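PDB 2PRR: alkylhydroperoxidase AhpD core: uncharacterized peroxidase-related protein from Ralstonia eutropha, which is an uncharacterised, probably peroxidase-related oxidoreductase of the carboxymuconolactone decarboxylase family, with an AhpD-like core that suggests thiol-based reduction of peroxides. Local coordinates for residues F42-H47 with N177-R182; E75-A80 with A163-F168; S82-C87 with F130-C135; L88-A93 with G170-M175. One frame throughout, in Å; residues are numbered along the deposited sequence.

How the contacts relate
Three of the four contacts draw on the long helix 156-179: contact 2 uses its middle, contact 4 a later turn and contact 1 its C-terminal end. Contact 3 instead shares helix 71-84 with contact 2. Contacts 2 and 4 lie deepest, centred about 6 and 7 Å from the centre of the chain; contact 3, about 11 Å out, is partly buried, and contact 1, about 14 Å out, is buried although peripheral. Depth alone does not set the chemistry: the two deepest differ, aliphatic in contact 2, thiol, hydroxyl and amide at the CXXC site in contact 4. Contact 3 adds a water bridge, contact 1 selenomethionine against threonine. N85 and N173 join contacts 3 and 4.

Contact 1: F42-H47 with N177-R182; sequences FLTLAH and NTIGMR
T44 meets I179 and M181 in a buried, largely apolar contact at one end of the fold, where the short helix 40-45 lies against the C-terminal end of helix 156-179 and the chain that follows it. The backbones stay well apart, with T44 CA and M181 CA, the nearest pair, at 7.1 Å, and side chains fill the gap. T44 gives the largest share. Its CB faces the far end of the isoleucine, I179 CD1, at 3.7 Å. M181, a selenomethionine on the same segment as I179, passes obliquely by the hydroxyl: M181 CE lies 3.4 Å from T44 OG1, M181 CG 3.6 Å and M181 SE 3.9 Å. A bend at the last torsion of M181 (chi3 -74°) folds the methyl back and brings three atoms of one chain against one oxygen. That methyl also reaches L45, with M181 CE 4.3 Å from L45 CD2. T44 OG1 sits between its backbone N and carbonyl carbon (chi1 56°) and is hydrogen-bonded to N40 O, so the hydroxyl has its partner in its own helix, and the atoms of M181 only pack on it. G180, with positive phi (76°), ends the helical run and turns the chain so that I179 and M181 both face T44. The arrangement is that of the short second helix, 40-45, covering the end of a long core helix in an all-helical AhpD-like fold.

Contact 2: E75-A80 with A163-F168; sequences EMIVVA and AAITAF
I77 and I165 cross at about a right angle and touch through the same branch, I77 CG2 lying 3.6 Å from I165 CG2. In each residue CG2 is anti to the backbone N and CG1 is turned to the side of that N (chi1 -62° in I77, -76° in I165). The CG2 methyls make the close contact, while the ends of the longer arms lean toward one another more loosely, I77 CD1 standing 4.5 Å from I165 CD1. I165 CG2 is shared: V78 CG2 approaches it at 4.1 Å, again with the side chains nearly perpendicular. I77 CG2 also lies 3.6 Å from T166 OG1, a van der Waals contact, since CG2 is a methyl; the hydroxyl has its hydrogen-bond partner in I162 O, one turn back. The segment axes pass 9.3 Å apart at a signed angle of -45°, a separation bridged by branched side chains that meet methyl to methyl. Around this pair, helix 122-137 adjoins T166 through A131 and C135, and helix 49-63 covers F168 and A164. Helix 88-102 lies against E75 and V78, with E75 OE1 hydrogen-bonded to H94 ND1, and helix 107-114 covers M76, V79 and A80, while A163 and A167 pack on a second subunit.

Contact 3: S82-C87 with F130-C135; sequences SAANQC and FALKVC
C135 and A84 have the most surface buried here, followed by N85, and together they join the last turn of helix 71-84 to helix 122-137. The thiol of C135, swung anti to its own backbone N (chi1 -176°), points into the angle between A84 and N85: its SG lies 4.5 Å from A84 CB and 4.3 Å from N85 OD1, both loose van der Waals approaches. A84 CB has a nearer neighbour in L132 CD1, at 3.9 Å. L132 reaches it from one turn before C135 on helix 122-137, with its first torsion pulled away from a staggered value (chi1 -92°). N85 works through its amide instead. A water donates to N85 OD1 at 2.8 Å and to C135 O at 3.2 Å, spanning the two segments. The same OD1 also accepts from K136 NZ, and the ND2 end donates to N173 OD1, so both ends of the amide are engaged. C135 O is further bonded by R174 of a second subunit. Just beyond N85 the helix closes in a Schellman motif, Q86 having positive phi (52°) and C87 N bonding S82 O at 2.8 Å. The chemistry is thus divided: methyl and thiol groups provide loose apolar contact, while the polar linkage between the two segments runs through a water, and K136 adds a direct bond from helix 122-137 to N85.

Contact 4: L88-A93 with G170-M175; sequences LYCVVA and GLSNRM
C90 touches N173 and S172 beside the CXXC sequence C87-C90, which opens helix 88-102 and is, as in AhpD-type proteins, probably the redox-active pair. The sulfurs of C87 and C90 lie near each other but too far apart for a disulfide. C90 SG is turned to the side of its backbone N, anti to its carbonyl carbon (chi1 -66°), and so reaches across to helix 156-179. There N173 ND2 is the nearer neighbour, 3.3 Å from C90 SG, with S172 OG at 3.7 Å; neither pair meets hydrogen-bond geometry. In N173 the amide oxygen OD1 is anti to CA (chi2 176°), so ND2 is the amide atom turned back to the CA side, where it meets the sulfur. OD1 accepts from N85 ND2, and this bond, with the weak one from N173 ND2 to S82 OG, probably helps to fix the amide's rotation. A bound di(hydroxyethyl)ether, probably from the crystallisation liquor, also comes within about 3 Å of the C90 side chain. The next residue, R174, folds back one turn along its own helix to G170: R174 NH1 donates to G170 O at 2.8 Å, standing 43° above the carbonyl plane, while R174 N reaches that same oxygen from the opposite face.

Contact 1: F42-H47 with N177-R182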
# COMPACT_ATOMS: atom_id res chain seq x y z
N PHE D 42 -12.17 30.94 4.15
CA PHE D 42 -13.41 31.64 4.49
C PHE D 42 -14.24 31.99 3.26
O PHE D 42 -15.45 31.81 3.25
CB PHE D 42 -13.13 32.96 5.25
CG PHE D 42 -12.50 32.79 6.60
CD1 PHE D 42 -13.28 32.57 7.72
CD2 PHE D 42 -11.11 32.86 6.76
CE1 PHE D 42 -12.68 32.41 8.99
CE2 PHE D 42 -10.52 32.70 8.02
CZ PHE D 42 -11.31 32.47 9.12
N LEU D 43 -13.58 32.49 2.23
CA LEU D 43 -14.27 32.91 1.03
C LEU D 43 -14.76 31.75 0.21
O LEU D 43 -15.84 31.84 -0.38
CB LEU D 43 -13.32 33.78 0.20
CG LEU D 43 -12.89 35.07 0.91
CD1 LEU D 43 -11.62 35.61 0.26
CD2 LEU D 43 -14.03 36.10 0.92
N THR D 44 -13.99 30.67 0.15
CA THR D 44 -14.39 29.51 -0.65
C THR D 44 -15.53 28.74 -0.02
O THR D 44 -16.47 28.31 -0.71
CB THR D 44 -13.18 28.56 -0.94
OG1 THR D 44 -12.57 28.15 0.29
CG2 THR D 44 -12.16 29.27 -1.80
N LEU D 45 -15.47 28.55 1.30
CA LEU D 45 -16.55 27.86 2.03
C LEU D 45 -17.82 28.71 2.15
O LEU D 45 -18.90 28.17 2.35
CB LEU D 45 -16.09 27.35 3.40
CG LEU D 45 -15.02 26.25 3.42
CD1 LEU D 45 -14.71 25.91 4.85
CD2 LEU D 45 -15.38 24.93 2.62
N ALA D 46 -17.69 30.04 2.00
CA ALA D 46 -18.85 30.95 2.05
C ALA D 46 -19.87 30.67 0.91
O ALA D 46 -20.96 31.23 0.92
CB ALA D 46 -18.39 32.41 2.03
N HIS D 47 -19.49 29.84 -0.07
CA HIS D 47 -20.37 29.33 -1.13
C HIS D 47 -21.51 28.48 -0.53
O HIS D 47 -22.59 28.41 -1.09
CB HIS D 47 -19.54 28.48 -2.13
CG HIS D 47 -20.35 27.79 -3.19
ND1 HIS D 47 -20.97 28.47 -4.22
CD2 HIS D 47 -20.61 26.48 -3.39
CE1 HIS D 47 -21.60 27.60 -5.00
NE2 HIS D 47 -21.39 26.38 -4.52
N ASN D 177 -8.99 19.90 -0.94
CA ASN D 177 -8.51 19.20 -2.10
C ASN D 177 -9.58 19.04 -3.12
O ASN D 177 -9.30 19.12 -4.28
CB ASN D 177 -7.97 17.82 -1.71
CG ASN D 177 -6.60 17.86 -1.09
OD1 ASN D 177 -5.80 18.72 -1.41
ND2 ASN D 177 -6.28 16.89 -0.27
N THR D 178 -10.82 18.80 -2.71
CA THR D 178 -11.88 18.60 -3.69
C THR D 178 -12.20 19.86 -4.50
O THR D 178 -12.40 19.78 -5.71
CB THR D 178 -13.17 18.06 -3.05
OG1 THR D 178 -12.92 16.80 -2.42
CG2 THR D 178 -14.23 17.88 -4.10
N ILE D 179 -12.23 21.01 -3.84
CA ILE D 179 -12.58 22.27 -4.50
C ILE D 179 -11.39 23.04 -5.12
O ILE D 179 -11.59 24.05 -5.82
CB ILE D 179 -13.42 23.22 -3.54
CG1 ILE D 179 -12.56 23.85 -2.46
CG2 ILE D 179 -14.59 22.48 -2.88
CD1 ILE D 179 -13.31 25.00 -1.75
N GLY D 180 -10.17 22.58 -4.87
CA GLY D 180 -8.97 23.23 -5.36
C GLY D 180 -8.69 24.47 -4.56
O GLY D 180 -8.27 25.51 -5.12
N MSE D 181 -8.89 24.37 -3.26
CA MSE D 181 -8.72 25.54 -2.40
C MSE D 181 -7.26 25.98 -2.47
O MSE D 181 -6.35 25.17 -2.28
CB MSE D 181 -9.18 25.23 -1.00
CG MSE D 181 -9.43 26.50 -0.16
SE MSE D 181 -9.58 25.96 1.56
CE MSE D 181 -11.25 25.21 1.37
N ARG D 182 -7.05 27.26 -2.78
CA ARG D 182 -5.72 27.82 -3.00
C ARG D 182 -5.18 28.64 -1.84
O ARG D 182 -5.81 29.63 -1.41
CB ARG D 182 -5.72 28.69 -4.27
CG ARG D 182 -4.32 29.13 -4.71
CD ARG D 182 -4.32 30.25 -5.75
NE ARG D 182 -2.95 30.75 -5.95
CZ ARG D 182 -2.06 30.21 -6.80
NH1 ARG D 182 -2.37 29.20 -7.59
NH2 ARG D 182 -0.84 30.72 -6.86

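Contact 2: E75-A80 with A163-F168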
# COMPACT_ATOMS: atom_id res chain seq x y z
N GLU D 75 -1.23 23.29 15.76
CA GLU D 75 -0.90 23.57 14.36
C GLU D 75 0.08 22.54 13.80
O GLU D 75 0.04 22.22 12.62
CB GLU D 75 -0.30 24.95 14.22
CG GLU D 75 -1.29 26.06 14.54
CD GLU D 75 -2.50 26.11 13.61
OE1 GLU D 75 -2.50 25.46 12.54
OE2 GLU D 75 -3.47 26.81 13.95
N MSE D 76 0.93 22.02 14.68
CA MSE D 76 1.90 21.01 14.31
C MSE D 76 1.14 19.75 13.87
O MSE D 76 1.46 19.14 12.85
CB MSE D 76 2.83 20.76 15.50
CG MSE D 76 4.18 20.19 15.19
SE MSE D 76 5.22 20.11 16.77
CE MSE D 76 5.18 22.09 17.45
N ILE D 77 0.10 19.40 14.62
CA ILE D 77 -0.74 18.26 14.27
C ILE D 77 -1.38 18.46 12.89
O ILE D 77 -1.44 17.52 12.07
CB ILE D 77 -1.83 18.00 15.33
CG1 ILE D 77 -1.17 17.66 16.68
CG2 ILE D 77 -2.76 16.82 14.88
CD1 ILE D 77 -2.10 17.47 17.86
N VAL D 78 -1.81 19.67 12.60
CA VAL D 78 -2.44 19.95 11.31
C VAL D 78 -1.47 19.80 10.17
O VAL D 78 -1.82 19.25 9.09
CB VAL D 78 -3.01 21.38 11.22
CG1 VAL D 78 -3.67 21.58 9.84
CG2 VAL D 78 -3.97 21.64 12.36
N VAL D 79 -0.25 20.26 10.39
CA VAL D 79 0.72 20.22 9.33
C VAL D 79 1.13 18.76 8.96
O VAL D 79 1.24 18.47 7.77
CB VAL D 79 1.96 21.11 9.63
CG1 VAL D 79 2.92 21.07 8.49
CG2 VAL D 79 1.53 22.61 9.88
N ALA D 80 1.32 17.88 9.94
CA ALA D 80 1.76 16.50 9.65
C ALA D 80 0.68 15.67 9.01
O ALA D 80 0.95 14.87 8.13
CB ALA D 80 2.30 15.81 10.91
N ALA D 163 -6.59 13.61 18.54
CA ALA D 163 -7.50 12.88 17.68
C ALA D 163 -8.59 13.77 17.07
O ALA D 163 -8.88 13.64 15.88
CB ALA D 163 -8.10 11.71 18.45
N ALA D 164 -9.16 14.68 17.86
CA ALA D 164 -10.18 15.58 17.35
C ALA D 164 -9.65 16.49 16.24
O ALA D 164 -10.26 16.64 15.18
CB ALA D 164 -10.78 16.41 18.50
N ILE D 165 -8.51 17.12 16.50
CA ILE D 165 -7.82 18.01 15.54
C ILE D 165 -7.51 17.20 14.27
O ILE D 165 -7.80 17.61 13.16
CB ILE D 165 -6.55 18.53 16.18
CG1 ILE D 165 -6.90 19.63 17.21
CG2 ILE D 165 -5.61 19.04 15.14
CD1 ILE D 165 -5.76 20.06 18.02
N THR D 166 -6.92 16.03 14.44
CA THR D 166 -6.67 15.17 13.28
C THR D 166 -8.01 15.02 12.52
O THR D 166 -8.08 15.35 11.34
CB THR D 166 -6.12 13.81 13.71
OG1 THR D 166 -4.93 13.99 14.50
CG2 THR D 166 -5.82 12.91 12.50
N ALA D 167 -9.06 14.62 13.23
CA ALA D 167 -10.37 14.36 12.62
C ALA D 167 -10.95 15.53 11.85
O ALA D 167 -11.38 15.37 10.72
CB ALA D 167 -11.35 13.85 13.65
N PHE D 168 -10.95 16.70 12.44
CA PHE D 168 -11.51 17.85 11.80
C PHE D 168 -10.69 18.37 10.60
O PHE D 168 -11.27 18.79 9.60
CB PHE D 168 -11.71 18.98 12.81
CG PHE D 168 -12.11 20.26 12.16
CD1 PHE D 168 -13.40 20.42 11.69
CD2 PHE D 168 -11.18 21.28 11.97
CE1 PHE D 168 -13.78 21.60 11.07
CE2 PHE D 168 -11.56 22.47 11.36
CZ PHE D 168 -12.86 22.62 10.92

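Contact 3: S82-C87 with F130-C135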
# COMPACT_ATOMS: atom_id res chain seq x y z
N SER D 82 -2.01 16.88 7.36
CA SER D 82 -2.27 17.53 6.07
C SER D 82 -1.24 17.19 5.05
O SER D 82 -1.53 17.07 3.85
CB SER D 82 -2.24 19.05 6.24
OG SER D 82 -3.06 19.43 7.33
N ALA D 83 -0.01 17.10 5.51
CA ALA D 83 1.09 16.70 4.68
C ALA D 83 0.81 15.26 4.21
O ALA D 83 0.97 14.98 3.03
CB ALA D 83 2.42 16.82 5.42
N ALA D 84 0.36 14.38 5.10
CA ALA D 84 -0.01 12.94 4.75
C ALA D 84 -1.13 12.78 3.73
O ALA D 84 -1.18 11.80 2.99
CB ALA D 84 -0.42 12.24 5.96
N ASN D 85 -2.08 13.72 3.76
CA ASN D 85 -3.20 13.84 2.83
C ASN D 85 -2.84 14.67 1.60
O ASN D 85 -3.68 14.84 0.70
CB ASN D 85 -4.39 14.53 3.53
CG ASN D 85 -5.07 13.63 4.53
OD1 ASN D 85 -5.01 12.40 4.41
ND2 ASN D 85 -5.74 14.22 5.50
N GLN D 86 -1.61 15.20 1.58
CA GLN D 86 -1.15 16.05 0.51
C GLN D 86 -2.11 17.17 0.24
O GLN D 86 -2.49 17.41 -0.90
CB GLN D 86 -0.92 15.24 -0.77
CG GLN D 86 0.06 14.13 -0.53
CD GLN D 86 0.51 13.51 -1.78
OE1 GLN D 86 0.19 12.36 -2.02
NE2 GLN D 86 1.21 14.27 -2.63
N CYS D 87 -2.50 17.86 1.31
CA CYS D 87 -3.36 19.00 1.19
C CYS D 87 -2.51 20.25 1.09
O CYS D 87 -1.91 20.71 2.08
CB CYS D 87 -4.31 19.13 2.37
SG CYS D 87 -5.39 20.60 2.26
N PHE D 130 0.76 9.45 17.16
CA PHE D 130 -0.62 9.15 17.46
C PHE D 130 -1.52 9.78 16.41
O PHE D 130 -2.33 9.09 15.78
CB PHE D 130 -0.98 9.65 18.88
CG PHE D 130 -2.41 9.35 19.28
CD1 PHE D 130 -2.83 8.04 19.43
CD2 PHE D 130 -3.31 10.38 19.51
CE1 PHE D 130 -4.12 7.77 19.78
CE2 PHE D 130 -4.60 10.12 19.88
CZ PHE D 130 -5.01 8.80 20.01
N ALA D 131 -1.38 11.09 16.24
CA ALA D 131 -2.07 11.83 15.19
C ALA D 131 -2.04 11.10 13.85
O ALA D 131 -3.04 11.00 13.17
CB ALA D 131 -1.44 13.18 15.03
N LEU D 132 -0.86 10.63 13.45
CA LEU D 132 -0.74 9.92 12.18
C LEU D 132 -1.51 8.63 12.14
O LEU D 132 -2.06 8.30 11.09
CB LEU D 132 0.72 9.72 11.76
CG LEU D 132 1.32 10.82 10.85
CD1 LEU D 132 0.56 10.91 9.53
CD2 LEU D 132 1.36 12.22 11.48
N LYS D 133 -1.59 7.93 13.28
CA LYS D 133 -2.37 6.69 13.39
C LYS D 133 -3.89 6.94 13.27
O LYS D 133 -4.63 6.18 12.62
CB LYS D 133 -2.08 5.97 14.71
CG LYS D 133 -2.62 4.54 14.69
CD LYS D 133 -2.33 3.74 15.94
CE LYS D 133 -2.57 2.22 15.63
NZ LYS D 133 -2.47 1.30 16.82
N VAL D 134 -4.35 8.00 13.94
CA VAL D 134 -5.73 8.39 13.86
C VAL D 134 -6.01 8.79 12.41
O VAL D 134 -7.04 8.44 11.84
CB VAL D 134 -6.01 9.64 14.76
CG1 VAL D 134 -7.40 10.16 14.51
CG2 VAL D 134 -5.80 9.33 16.22
N CYS D 135 -5.09 9.57 11.84
CA CYS D 135 -5.21 10.07 10.49
C CYS D 135 -5.35 8.94 9.48
O CYS D 135 -6.27 8.96 8.71
CB CYS D 135 -4.01 10.93 10.14
SG CYS D 135 -4.08 11.69 8.52
O HOH W 1 -6.31 10.43 5.88

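Contact 4: L88-A93 with G170-M175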
# COMPACT_ATOMS: atom_id res chain seq x y z
N LEU D 88 -2.48 20.81 -0.11
CA LEU D 88 -1.71 21.99 -0.38
C LEU D 88 -2.17 23.21 0.44
O LEU D 88 -1.34 23.85 1.07
CB LEU D 88 -1.74 22.24 -1.88
CG LEU D 88 -1.12 23.49 -2.49
CD1 LEU D 88 0.30 23.79 -1.99
CD2 LEU D 88 -1.15 23.31 -4.01
N TYR D 89 -3.47 23.53 0.46
CA TYR D 89 -3.93 24.72 1.26
C TYR D 89 -3.52 24.61 2.72
O TYR D 89 -2.88 25.50 3.26
CB TYR D 89 -5.47 24.99 1.18
CG TYR D 89 -5.92 26.19 2.07
CD1 TYR D 89 -6.19 26.03 3.43
CD2 TYR D 89 -6.03 27.46 1.55
CE1 TYR D 89 -6.56 27.14 4.27
CE2 TYR D 89 -6.42 28.59 2.39
CZ TYR D 89 -6.67 28.39 3.73
OH TYR D 89 -7.04 29.46 4.55
N CYS D 90 -3.86 23.49 3.34
CA CYS D 90 -3.62 23.30 4.77
C CYS D 90 -2.18 23.24 5.22
O CYS D 90 -1.81 23.81 6.25
CB CYS D 90 -4.36 22.05 5.26
SG CYS D 90 -6.14 22.27 5.15
N VAL D 91 -1.37 22.50 4.48
CA VAL D 91 0.03 22.41 4.78
C VAL D 91 0.67 23.81 4.77
O VAL D 91 1.43 24.16 5.67
CB VAL D 91 0.74 21.55 3.72
CG1 VAL D 91 2.19 21.78 3.73
CG2 VAL D 91 0.44 20.08 3.91
N VAL D 92 0.37 24.56 3.72
CA VAL D 92 0.93 25.88 3.52
C VAL D 92 0.38 26.91 4.52
O VAL D 92 1.13 27.65 5.11
CB VAL D 92 0.73 26.34 2.04
CG1 VAL D 92 1.13 27.81 1.85
CG2 VAL D 92 1.56 25.42 1.08
N ALA D 93 -0.93 26.92 4.70
CA ALA D 93 -1.61 27.85 5.61
C ALA D 93 -1.21 27.62 7.06
O ALA D 93 -0.82 28.54 7.75
CB ALA D 93 -3.11 27.71 5.44
N GLY D 170 -8.91 16.47 8.75
CA GLY D 170 -9.07 15.41 7.72
C GLY D 170 -10.30 15.82 6.90
O GLY D 170 -10.36 15.59 5.70
N LEU D 171 -11.29 16.45 7.56
CA LEU D 171 -12.48 16.98 6.88
C LEU D 171 -12.04 18.17 6.01
O LEU D 171 -12.27 18.21 4.79
CB LEU D 171 -13.54 17.42 7.91
CG LEU D 171 -14.85 18.12 7.50
CD1 LEU D 171 -15.76 18.24 8.70
CD2 LEU D 171 -14.62 19.50 6.90
N SER D 172 -11.41 19.13 6.67
CA SER D 172 -10.88 20.31 6.02
C SER D 172 -10.00 19.98 4.80
O SER D 172 -10.15 20.56 3.73
CB SER D 172 -10.08 21.08 7.04
OG SER D 172 -9.61 22.28 6.51
N ASN D 173 -9.07 19.05 4.97
CA ASN D 173 -8.21 18.61 3.88
C ASN D 173 -8.99 18.17 2.68
O ASN D 173 -8.72 18.63 1.57
CB ASN D 173 -7.36 17.41 4.27
CG ASN D 173 -6.25 17.74 5.22
OD1 ASN D 173 -5.58 16.80 5.62
ND2 ASN D 173 -6.08 19.04 5.65
N ARG D 174 -9.93 17.27 2.93
CA ARG D 174 -10.79 16.70 1.89
C ARG D 174 -11.64 17.71 1.13
O ARG D 174 -11.83 17.58 -0.06
CB ARG D 174 -11.63 15.57 2.49
CG ARG D 174 -10.78 14.32 2.70
CD ARG D 174 -11.52 13.17 3.35
NE ARG D 174 -10.62 12.03 3.56
CZ ARG D 174 -9.67 11.98 4.50
NH1 ARG D 174 -9.49 12.98 5.36
NH2 ARG D 174 -8.89 10.93 4.58
N MSE D 175 -12.13 18.73 1.81
CA MSE D 175 -12.85 19.79 1.16
C MSE D 175 -11.90 20.64 0.32
O MSE D 175 -12.20 20.96 -0.84
CB MSE D 175 -13.53 20.70 2.21
CG MSE D 175 -14.72 20.06 2.89
SE MSE D 175 -16.13 19.59 1.68
CE MSE D 175 -16.40 21.16 0.77